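Side-chain contacts in 7,8-dihydro-6-hydroxymethylpterin pyrophosphokinase-dihydropteroate synthase (Plasmodium falciparum, PDB 6JWS), which probably makes the pterin diphosphate from hydroxymethyldihydropterin and ATP and then joins it to 4-aminobenzoate to give dihydropteroate, two steps of folate synthesis: residues H325-L330 and I366-N371; N165-V170 and N334-E339; N25-A30 and I382-E387. The protein carries 1 engineered substitution. All blocks are in the same frame, centred on the assembly; numbering follows the deposited sequence.

Interaction 1. Residues H325-L330 and I366-N371; sequences HRYSIL and INIKEN
Tyr-327 and Ile-368 meet because each sends its key group away from its own backbone nitrogen: CG of Tyr-327 lies anti to N (chi1 177°), and CG1 of Ile-368 does the same (chi1 -165°). The two side chains run antiparallel alongside each other, and the isoleucine lies on one face of the phenol ring. Its CG1 sits 3.8 Å from the centroid of the Tyr-327 ring and only 13° off the ring normal, a CH-pi contact. The other branch reaches further out over the ring, with Ile-368 CG2 3.7 Å from Tyr-327 CZ. A beta-branched residue suits this place, since two carbons leave CB together and cover both the middle and the hydroxyl end of the ring. Ile-368 is carried by a type I turn, Asn-367 to Glu-370, in the loop between helix 349-364 and strand 372-377; there Asn-367 OD1 closes an Asx turn by accepting from Lys-369 N (3.2 Å). Tyr-327, in the first turn of helix 327-336, hydrogen-bonds through OH to Tyr-353, to which Lys-369 NZ also bonds. The buried tyrosine therefore serves two purposes, giving the isoleucine a flat apolar face while its hydroxyl is satisfied by helix 349-364.

Interaction 2. Residues N165-V170 and N334-E339; sequences NLTVVV and NDMIPE
Met-336 drives its thioether against Thr-167 and Val-169, two residues on the same face of strand 163-172. The closest approach is that of Met-336 CE to Thr-167 OG1, 3.2 Å, with the sulfur almost as near, Met-336 SD lying 3.3 Å from the same Thr-167 OG1. At its other side the methyl group meets a purely apolar partner, Met-336 CE standing 3.6 Å from Val-169 CG2. The methionine thus spans a polar and an apolar neighbour with one flexible chain. It does so by running out from the helix with chi2 near 180°, after which the bend at CG-SD (chi3 -57°) sets the methyl between Thr-167 OG1 and Val-169 CG2. Thr-167 contributes its hydroxyl because OG1 stands between the backbone N and the carbonyl carbon (chi1 60°), where it faces Met-336.

Beyond this first shell, backbone hydrogen bonds fix the strand on both sides: Thr-167 and Val-169 pair with strand 46-57, while Leu-166 and Val-168 pair with strand 16-24. Val-168, pointing the other way, packs on Leu-38 of helix 30-44, so the central sheet of the HPPK domain is covered by helices on both faces. Near the end of helix 327-336, Asp-335 OD2 is hydrogen-bonded to both Tyr-53 N and Tyr-55 OH of strand 46-57, tying the helix to the neighbouring strand beside the methionine.

All four touching residues are buried, and between Met-336 and the strand the join is van der Waals in kind, while the polar tie is made one residue earlier by Asp-335. A soft, polarisable thioether probably tolerates both neighbours, the hydroxyl as well as the valine methyl.

Interaction 3. Residues N25-A30 and I382-E387; sequences NDRRNA and ISYLKE
The phenol ring of Tyr-384 and the guanidinium of Arg-27 come together obliquely, their planes 29° apart, while Ile-382, two residues before the tyrosine, places CG2 over one face of the ring, 4.0 Å above its plane and toward the rim. Arg-27 NH1 approaches Tyr-384 OH to 3.3 Å, but the angle is too poor for a hydrogen bond; the hydroxyl is instead bonded to Glu-56. The arginine spans the distance because its chain is extended from CG to NE, with CG anti to the backbone N (chi1 164°), although it is poorly ordered, so the position of its guanidinium is approximate. Arg-27 opens a type I turn to Ala-30 that leads from strand 16-24 into helix 30-44, and residues 382-387 lie at the outer edge of the six-stranded antiparallel sheet, on strand 382-384, so the contact joins a strand-to-helix corner to the sheet's edge. Ile-382 CD1 fits into this turn, lying 3.6 Å from Arg-27 O and 3.9 Å from Ala-30 CB. Alanine suits this buried place, its small methyl being enough to meet the isoleucine. Tyr-164 of strand 163-172 packs against Arg-27, Ala-30 and Ile-382 alike.

The three contacts lie 15 to 19 Å apart, centre to centre. Interactions 2 and 3 reach the same six-stranded antiparallel sheet, and residues 366-371 of interaction 1 lead into its strand 372-377. Interactions 1 and 2 share helix 327-336, using its start and its end; they touch where Ser-328 O lies 3.9 Å from Asn-165 ND2, and their four segments interleave in sequence. Interaction 3 brackets both along the chain, and its nearest atoms stay about 6 Å from interaction 1 and about 7 Å from interaction 2. Strands 372-377 and 382-384 extend the kinase sheet just before strand 390-396 enters the parallel sheet of the TIM-barrel synthase, so this edge adjoins the connection between the enzyme's two halves.

Interaction 1. Residues H325-L330 and I366-N371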
loop_
_atom_site.group_PDB
_atom_site.type_symbol
_atom_site.label_atom_id
_atom_site.label_comp_id
_atom_site.label_asym_id
_atom_site.label_seq_id
_atom_site.Cartn_x
_atom_site.Cartn_y
_atom_site.Cartn_z
ATOM N N HIS B 325 -16.396 -2.542 34.333
ATOM C CA HIS B 325 -16.084 -3.953 34.189
ATOM C C HIS B 325 -16.212 -4.372 32.723
ATOM O O HIS B 325 -15.438 -5.196 32.246
ATOM C CB HIS B 325 -16.920 -4.765 35.190
ATOM C CG HIS B 325 -16.410 -6.148 35.428
ATOM N ND1 HIS B 325 -16.803 -7.235 34.645
ATOM C CD2 HIS B 325 -15.550 -6.634 36.353
ATOM C CE1 HIS B 325 -16.204 -8.328 35.079
ATOM N NE2 HIS B 325 -15.426 -7.983 36.128
ATOM N N ARG B 326 -17.192 -3.805 32.011
ATOM C CA ARG B 326 -17.407 -4.131 30.609
ATOM C C ARG B 326 -16.614 -3.183 29.714
ATOM O O ARG B 326 -16.839 -1.972 29.713
ATOM C CB ARG B 326 -18.887 -4.005 30.245
ATOM C CG ARG B 326 -19.737 -5.164 30.726
ATOM C CD ARG B 326 -20.924 -5.418 29.831
ATOM N NE ARG B 326 -21.663 -6.502 30.459
ATOM C CZ ARG B 326 -22.786 -6.355 31.154
ATOM N NH1 ARG B 326 -23.330 -5.158 31.308
ATOM N NH2 ARG B 326 -23.367 -7.418 31.681
ATOM N N TYR B 327 -15.721 -3.754 28.908
ATOM C CA TYR B 327 -15.004 -2.998 27.893
ATOM C C TYR B 327 -15.977 -2.202 27.016
ATOM O O TYR B 327 -15.750 -1.019 26.768
ATOM C CB TYR B 327 -14.172 -3.921 26.998
ATOM C CG TYR B 327 -13.469 -3.181 25.886
ATOM C CD1 TYR B 327 -12.467 -2.267 26.167
ATOM C CD2 TYR B 327 -13.825 -3.366 24.562
ATOM C CE1 TYR B 327 -11.808 -1.581 25.160
ATOM C CE2 TYR B 327 -13.174 -2.688 23.544
ATOM C CZ TYR B 327 -12.164 -1.792 23.840
ATOM O OH TYR B 327 -11.524 -1.118 22.840
ATOM N N SER B 328 -17.071 -2.848 26.588
ATOM C CA SER B 328 -17.998 -2.250 25.643
ATOM C C SER B 328 -18.582 -0.954 26.203
ATOM O O SER B 328 -18.881 -0.048 25.443
ATOM C CB SER B 328 -19.067 -3.214 25.203
ATOM O OG SER B 328 -19.884 -3.561 26.310
ATOM N N ILE B 329 -18.692 -0.834 27.527
ATOM C CA ILE B 329 -19.201 0.406 28.098
ATOM C C ILE B 329 -18.094 1.452 28.105
ATOM O O ILE B 329 -18.315 2.579 27.671
ATOM C CB ILE B 329 -19.817 0.197 29.496
ATOM C CG1 ILE B 329 -21.040 -0.724 29.448
ATOM C CG2 ILE B 329 -20.129 1.513 30.184
ATOM C CD1 ILE B 329 -21.429 -1.255 30.827
ATOM N N LEU B 330 -16.911 1.094 28.606
ATOM C CA LEU B 330 -15.810 2.046 28.630
ATOM C C LEU B 330 -15.546 2.589 27.218
ATOM O O LEU B 330 -15.313 3.780 27.039
ATOM C CB LEU B 330 -14.561 1.371 29.216
ATOM C CG LEU B 330 -14.525 1.237 30.738
ATOM C CD1 LEU B 330 -13.265 0.520 31.205
ATOM C CD2 LEU B 330 -14.614 2.599 31.407
ATOM N N ILE B 366 -4.264 -10.263 24.224
ATOM C CA ILE B 366 -5.419 -10.047 23.364
ATOM C C ILE B 366 -5.392 -8.605 22.854
ATOM O O ILE B 366 -5.069 -7.695 23.611
ATOM C CB ILE B 366 -6.716 -10.412 24.116
ATOM C CG1 ILE B 366 -6.879 -11.930 24.204
ATOM C CG2 ILE B 366 -7.948 -9.748 23.509
ATOM C CD1 ILE B 366 -8.089 -12.376 24.996
ATOM N N ASN B 367 -5.682 -8.406 21.558
ATOM C CA ASN B 367 -6.004 -7.070 21.071
ATOM C C ASN B 367 -7.524 -6.928 21.100
ATOM O O ASN B 367 -8.217 -7.531 20.276
ATOM C CB ASN B 367 -5.386 -6.759 19.703
ATOM C CG ASN B 367 -5.759 -5.385 19.159
ATOM O OD1 ASN B 367 -6.318 -4.526 19.859
ATOM N ND2 ASN B 367 -5.414 -5.142 17.903
ATOM N N ILE B 368 -8.014 -6.189 22.107
ATOM C CA ILE B 368 -9.427 -6.109 22.462
ATOM C C ILE B 368 -10.188 -5.323 21.388
ATOM O O ILE B 368 -11.414 -5.422 21.290
ATOM C CB ILE B 368 -9.602 -5.518 23.888
ATOM C CG1 ILE B 368 -10.999 -5.739 24.483
ATOM C CG2 ILE B 368 -9.208 -4.050 23.940
ATOM C CD1 ILE B 368 -11.444 -7.182 24.574
ATOM N N LYS B 369 -9.452 -4.565 20.568
ATOM C CA LYS B 369 -10.037 -3.782 19.489
ATOM C C LYS B 369 -10.507 -4.701 18.363
ATOM O O LYS B 369 -11.531 -4.427 17.743
ATOM C CB LYS B 369 -9.052 -2.718 18.993
ATOM C CG LYS B 369 -8.725 -1.612 19.994
ATOM C CD LYS B 369 -7.599 -0.711 19.535
ATOM C CE LYS B 369 -7.877 0.769 19.713
ATOM N NZ LYS B 369 -8.002 1.143 21.140
ATOM N N GLU B 370 -9.785 -5.809 18.153
ATOM C CA GLU B 370 -9.974 -6.761 17.069
ATOM C C GLU B 370 -11.445 -7.132 16.905
ATOM O O GLU B 370 -11.961 -7.147 15.787
ATOM C CB GLU B 370 -9.185 -8.035 17.362
ATOM C CG GLU B 370 -8.553 -8.679 16.141
ATOM C CD GLU B 370 -7.058 -8.427 16.015
ATOM O OE1 GLU B 370 -6.674 -7.276 15.709
ATOM O OE2 GLU B 370 -6.275 -9.378 16.241
ATOM N N ASN B 371 -12.115 -7.449 18.020
ATOM C CA ASN B 371 -13.485 -7.937 17.963
ATOM C C ASN B 371 -14.449 -6.948 18.619
ATOM O O ASN B 371 -15.502 -7.337 19.112
ATOM C CB ASN B 371 -13.625 -9.315 18.616
ATOM C CG ASN B 371 -12.906 -10.419 17.868
ATOM O OD1 ASN B 371 -12.770 -10.376 16.644
ATOM N ND2 ASN B 371 -12.442 -11.415 18.601
#

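Interaction 2. Residues N165-V170 and N334-E339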
loop_
_atom_site.group_PDB
_atom_site.type_symbol
_atom_site.label_atom_id
_atom_site.label_comp_id
_atom_site.label_asym_id
_atom_site.label_seq_id
_atom_site.Cartn_x
_atom_site.Cartn_y
_atom_site.Cartn_z
ATOM N N ASN B 165 -24.200 -1.764 20.598
ATOM C CA ASN B 165 -24.156 -0.932 21.781
ATOM C C ASN B 165 -23.985 0.527 21.383
ATOM O O ASN B 165 -23.231 0.841 20.474
ATOM C CB ASN B 165 -22.917 -1.286 22.606
ATOM C CG ASN B 165 -23.238 -1.513 24.061
ATOM O OD1 ASN B 165 -23.945 -2.468 24.397
ATOM N ND2 ASN B 165 -22.715 -0.650 24.923
ATOM N N LEU B 166 -24.583 1.407 22.174
ATOM C CA LEU B 166 -24.452 2.835 21.980
ATOM C C LEU B 166 -24.760 3.504 23.313
ATOM O O LEU B 166 -25.709 3.101 23.974
ATOM C CB LEU B 166 -25.471 3.221 20.895
ATOM C CG LEU B 166 -25.855 4.691 20.815
ATOM C CD1 LEU B 166 -24.695 5.470 20.244
ATOM C CD2 LEU B 166 -27.064 4.854 19.922
ATOM N N THR B 167 -23.966 4.507 23.694
ATOM C CA THR B 167 -24.309 5.357 24.827
ATOM C C THR B 167 -24.904 6.686 24.353
ATOM O O THR B 167 -24.734 7.070 23.191
ATOM C CB THR B 167 -23.140 5.510 25.813
ATOM O OG1 THR B 167 -21.996 6.093 25.179
ATOM C CG2 THR B 167 -22.801 4.219 26.549
ATOM N N VAL B 168 -25.638 7.353 25.264
ATOM C CA VAL B 168 -26.248 8.656 25.053
ATOM C C VAL B 168 -26.189 9.436 26.363
ATOM O O VAL B 168 -26.312 8.852 27.435
ATOM C CB VAL B 168 -27.696 8.597 24.512
ATOM C CG1 VAL B 168 -27.887 7.544 23.440
ATOM C CG2 VAL B 168 -28.732 8.441 25.610
ATOM N N VAL B 169 -25.971 10.754 26.262
ATOM C CA VAL B 169 -26.187 11.649 27.386
ATOM C C VAL B 169 -27.523 12.364 27.174
ATOM O O VAL B 169 -27.802 12.868 26.078
ATOM C CB VAL B 169 -25.027 12.646 27.556
ATOM C CG1 VAL B 169 -25.286 13.619 28.693
ATOM C CG2 VAL B 169 -23.667 11.966 27.725
ATOM N N VAL B 170 -28.351 12.374 28.229
ATOM C CA VAL B 170 -29.679 12.973 28.233
ATOM C C VAL B 170 -29.723 14.087 29.279
ATOM O O VAL B 170 -29.312 13.906 30.429
ATOM C CB VAL B 170 -30.769 11.908 28.484
ATOM C CG1 VAL B 170 -32.166 12.483 28.355
ATOM C CG2 VAL B 170 -30.640 10.753 27.512
ATOM N N ASN B 334 -15.845 6.486 26.321
ATOM C CA ASN B 334 -14.591 7.133 25.960
ATOM C C ASN B 334 -14.802 8.076 24.773
ATOM O O ASN B 334 -14.017 8.996 24.584
ATOM C CB ASN B 334 -13.471 6.114 25.708
ATOM C CG ASN B 334 -12.161 6.733 25.255
ATOM O OD1 ASN B 334 -11.558 7.544 25.962
ATOM N ND2 ASN B 334 -11.705 6.360 24.070
ATOM N N ASP B 335 -15.833 7.819 23.951
ATOM C CA ASP B 335 -16.134 8.656 22.796
ATOM C C ASP B 335 -16.762 9.971 23.248
ATOM O O ASP B 335 -16.502 11.006 22.638
ATOM C CB ASP B 335 -17.159 8.013 21.855
ATOM C CG ASP B 335 -16.663 6.820 21.061
ATOM O OD1 ASP B 335 -15.438 6.692 20.869
ATOM O OD2 ASP B 335 -17.503 6.023 20.651
ATOM N N MET B 336 -17.598 9.899 24.303
ATOM C CA MET B 336 -18.458 10.999 24.737
ATOM C C MET B 336 -17.761 11.838 25.802
ATOM O O MET B 336 -17.697 13.049 25.659
ATOM C CB MET B 336 -19.805 10.533 25.315
ATOM C CG MET B 336 -20.539 9.510 24.463
ATOM S SD MET B 336 -22.262 9.354 25.015
ATOM C CE MET B 336 -22.026 8.903 26.736
ATOM N N ILE B 337 -17.247 11.191 26.862
ATOM C CA ILE B 337 -16.871 11.910 28.072
ATOM C C ILE B 337 -15.544 11.379 28.597
ATOM O O ILE B 337 -15.441 10.957 29.749
ATOM C CB ILE B 337 -17.989 11.825 29.136
ATOM C CG1 ILE B 337 -18.252 10.379 29.574
ATOM C CG2 ILE B 337 -19.254 12.524 28.645
ATOM C CD1 ILE B 337 -19.419 10.215 30.542
ATOM N N PRO B 338 -14.472 11.440 27.779
ATOM C CA PRO B 338 -13.182 10.856 28.154
ATOM C C PRO B 338 -12.598 11.439 29.443
ATOM O O PRO B 338 -11.893 10.739 30.178
ATOM C CB PRO B 338 -12.261 11.196 26.964
ATOM C CG PRO B 338 -12.957 12.349 26.243
ATOM C CD PRO B 338 -14.436 12.127 26.474
ATOM N N GLU B 339 -12.922 12.703 29.738
ATOM C CA GLU B 339 -12.293 13.379 30.864
ATOM C C GLU B 339 -13.118 13.249 32.141
ATOM O O GLU B 339 -12.680 13.712 33.188
ATOM C CB GLU B 339 -11.941 14.829 30.527
ATOM C CG GLU B 339 -10.864 14.942 29.460
ATOM C CD GLU B 339 -9.601 14.120 29.707
ATOM O OE1 GLU B 339 -9.082 14.146 30.858
ATOM O OE2 GLU B 339 -9.131 13.448 28.751
#

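Interaction 3. Residues N25-A30 and I382-E387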
loop_
_atom_site.group_PDB
_atom_site.type_symbol
_atom_site.label_atom_id
_atom_site.label_comp_id
_atom_site.label_asym_id
_atom_site.label_seq_id
_atom_site.Cartn_x
_atom_site.Cartn_y
_atom_site.Cartn_z
ATOM N N ASN B 25 -29.103 -7.502 20.592
ATOM C CA ASN B 25 -28.393 -8.665 20.078
ATOM C C ASN B 25 -28.752 -8.900 18.614
ATOM O O ASN B 25 -28.141 -9.729 17.948
ATOM C CB ASN B 25 -28.712 -9.923 20.890
ATOM C CG ASN B 25 -28.325 -9.789 22.347
ATOM O OD1 ASN B 25 -29.187 -9.777 23.225
ATOM N ND2 ASN B 25 -27.033 -9.669 22.611
ATOM N N ASP B 26 -29.747 -8.162 18.122
ATOM C CA ASP B 26 -30.288 -8.348 16.785
ATOM C C ASP B 26 -29.466 -7.531 15.786
ATOM O O ASP B 26 -29.560 -6.308 15.753
ATOM C CB ASP B 26 -31.783 -8.005 16.781
ATOM C CG ASP B 26 -32.499 -8.277 15.471
ATOM O OD1 ASP B 26 -31.845 -8.774 14.532
ATOM O OD2 ASP B 26 -33.708 -7.981 15.401
ATOM N N ARG B 27 -28.683 -8.225 14.950
ATOM C CA ARG B 27 -27.744 -7.597 14.032
ATOM C C ARG B 27 -28.465 -6.925 12.859
ATOM O O ARG B 27 -28.219 -5.747 12.583
ATOM C CB ARG B 27 -26.678 -8.606 13.587
ATOM C CG ARG B 27 -25.882 -8.180 12.361
ATOM C CD ARG B 27 -24.756 -9.125 11.979
ATOM N NE ARG B 27 -24.436 -9.101 10.558
ATOM C CZ ARG B 27 -24.033 -8.032 9.863
ATOM N NH1 ARG B 27 -23.915 -6.848 10.442
ATOM N NH2 ARG B 27 -23.764 -8.152 8.575
ATOM N N ARG B 28 -29.342 -7.673 12.167
ATOM C CA ARG B 28 -30.006 -7.189 10.960
ATOM C C ARG B 28 -30.740 -5.894 11.281
ATOM O O ARG B 28 -30.752 -4.987 10.455
ATOM C CB ARG B 28 -30.949 -8.243 10.350
ATOM C CG ARG B 28 -31.627 -7.869 9.023
ATOM C CD ARG B 28 -32.804 -8.759 8.595
ATOM N NE ARG B 28 -33.974 -8.820 9.485
ATOM C CZ ARG B 28 -35.217 -8.415 9.196
ATOM N NH1 ARG B 28 -36.177 -8.533 10.099
ATOM N NH2 ARG B 28 -35.500 -7.903 8.011
ATOM N N ASN B 29 -31.306 -5.815 12.495
ATOM C CA ASN B 29 -32.168 -4.705 12.871
ATOM C C ASN B 29 -31.503 -3.780 13.886
ATOM O O ASN B 29 -32.172 -2.925 14.467
ATOM C CB ASN B 29 -33.511 -5.198 13.410
ATOM C CG ASN B 29 -34.344 -5.861 12.336
ATOM O OD1 ASN B 29 -34.715 -7.024 12.469
ATOM N ND2 ASN B 29 -34.610 -5.138 11.259
ATOM N N ALA B 30 -30.186 -3.916 14.075
ATOM C CA ALA B 30 -29.504 -3.194 15.146
ATOM C C ALA B 30 -29.775 -1.692 15.064
ATOM O O ALA B 30 -30.061 -1.063 16.082
ATOM C CB ALA B 30 -28.031 -3.518 15.140
ATOM N N ILE B 382 -25.679 -1.127 9.077
ATOM C CA ILE B 382 -24.353 -1.164 9.682
ATOM C C ILE B 382 -23.257 -1.133 8.609
ATOM O O ILE B 382 -23.279 -1.926 7.670
ATOM C CB ILE B 382 -24.262 -2.453 10.524
ATOM C CG1 ILE B 382 -25.087 -2.351 11.805
ATOM C CG2 ILE B 382 -22.830 -2.879 10.807
ATOM C CD1 ILE B 382 -25.223 -3.702 12.486
ATOM N N SER B 383 -22.288 -0.219 8.771
ATOM C CA SER B 383 -21.021 -0.261 8.048
ATOM C C SER B 383 -19.917 -0.322 9.097
ATOM O O SER B 383 -19.942 0.441 10.059
ATOM C CB SER B 383 -20.816 0.960 7.155
ATOM O OG SER B 383 -21.717 1.005 6.052
ATOM N N TYR B 384 -18.964 -1.231 8.923
ATOM C CA TYR B 384 -17.848 -1.288 9.849
ATOM C C TYR B 384 -16.816 -0.252 9.427
ATOM O O TYR B 384 -16.336 -0.299 8.289
ATOM C CB TYR B 384 -17.214 -2.685 9.849
ATOM C CG TYR B 384 -18.160 -3.757 10.317
ATOM C CD1 TYR B 384 -18.515 -3.856 11.650
ATOM C CD2 TYR B 384 -18.770 -4.609 9.408
ATOM C CE1 TYR B 384 -19.433 -4.796 12.075
ATOM C CE2 TYR B 384 -19.669 -5.579 9.821
ATOM C CZ TYR B 384 -20.000 -5.666 11.160
ATOM O OH TYR B 384 -20.875 -6.625 11.576
ATOM N N LEU B 385 -16.490 0.671 10.348
ATOM C CA LEU B 385 -15.527 1.708 10.037
ATOM C C LEU B 385 -14.242 1.050 9.536
ATOM O O LEU B 385 -13.732 0.123 10.162
ATOM C CB LEU B 385 -15.246 2.551 11.286
ATOM C CG LEU B 385 -14.464 3.834 10.990
ATOM C CD1 LEU B 385 -15.283 4.742 10.083
ATOM C CD2 LEU B 385 -14.096 4.568 12.261
ATOM N N LYS B 386 -13.737 1.536 8.400
ATOM C CA LYS B 386 -12.424 1.171 7.871
ATOM C C LYS B 386 -12.438 -0.192 7.168
ATOM O O LYS B 386 -11.381 -0.654 6.759
ATOM C CB LYS B 386 -11.259 1.294 8.877
ATOM C CG LYS B 386 -10.987 2.661 9.518
ATOM C CD LYS B 386 -11.192 3.860 8.608
ATOM C CE LYS B 386 -11.202 5.200 9.324
ATOM N NZ LYS B 386 -11.483 6.316 8.375
ATOM N N GLU B 387 -13.607 -0.820 6.988
ATOM C CA GLU B 387 -13.640 -2.141 6.368
ATOM C C GLU B 387 -13.968 -2.121 4.873
ATOM O O GLU B 387 -13.848 -3.153 4.212
ATOM C CB GLU B 387 -14.585 -3.086 7.102
ATOM C CG GLU B 387 -13.960 -3.621 8.373
ATOM C CD GLU B 387 -14.688 -4.807 8.992
ATOM O OE1 GLU B 387 -15.535 -5.462 8.278
ATOM O OE2 GLU B 387 -14.424 -5.075 10.187
#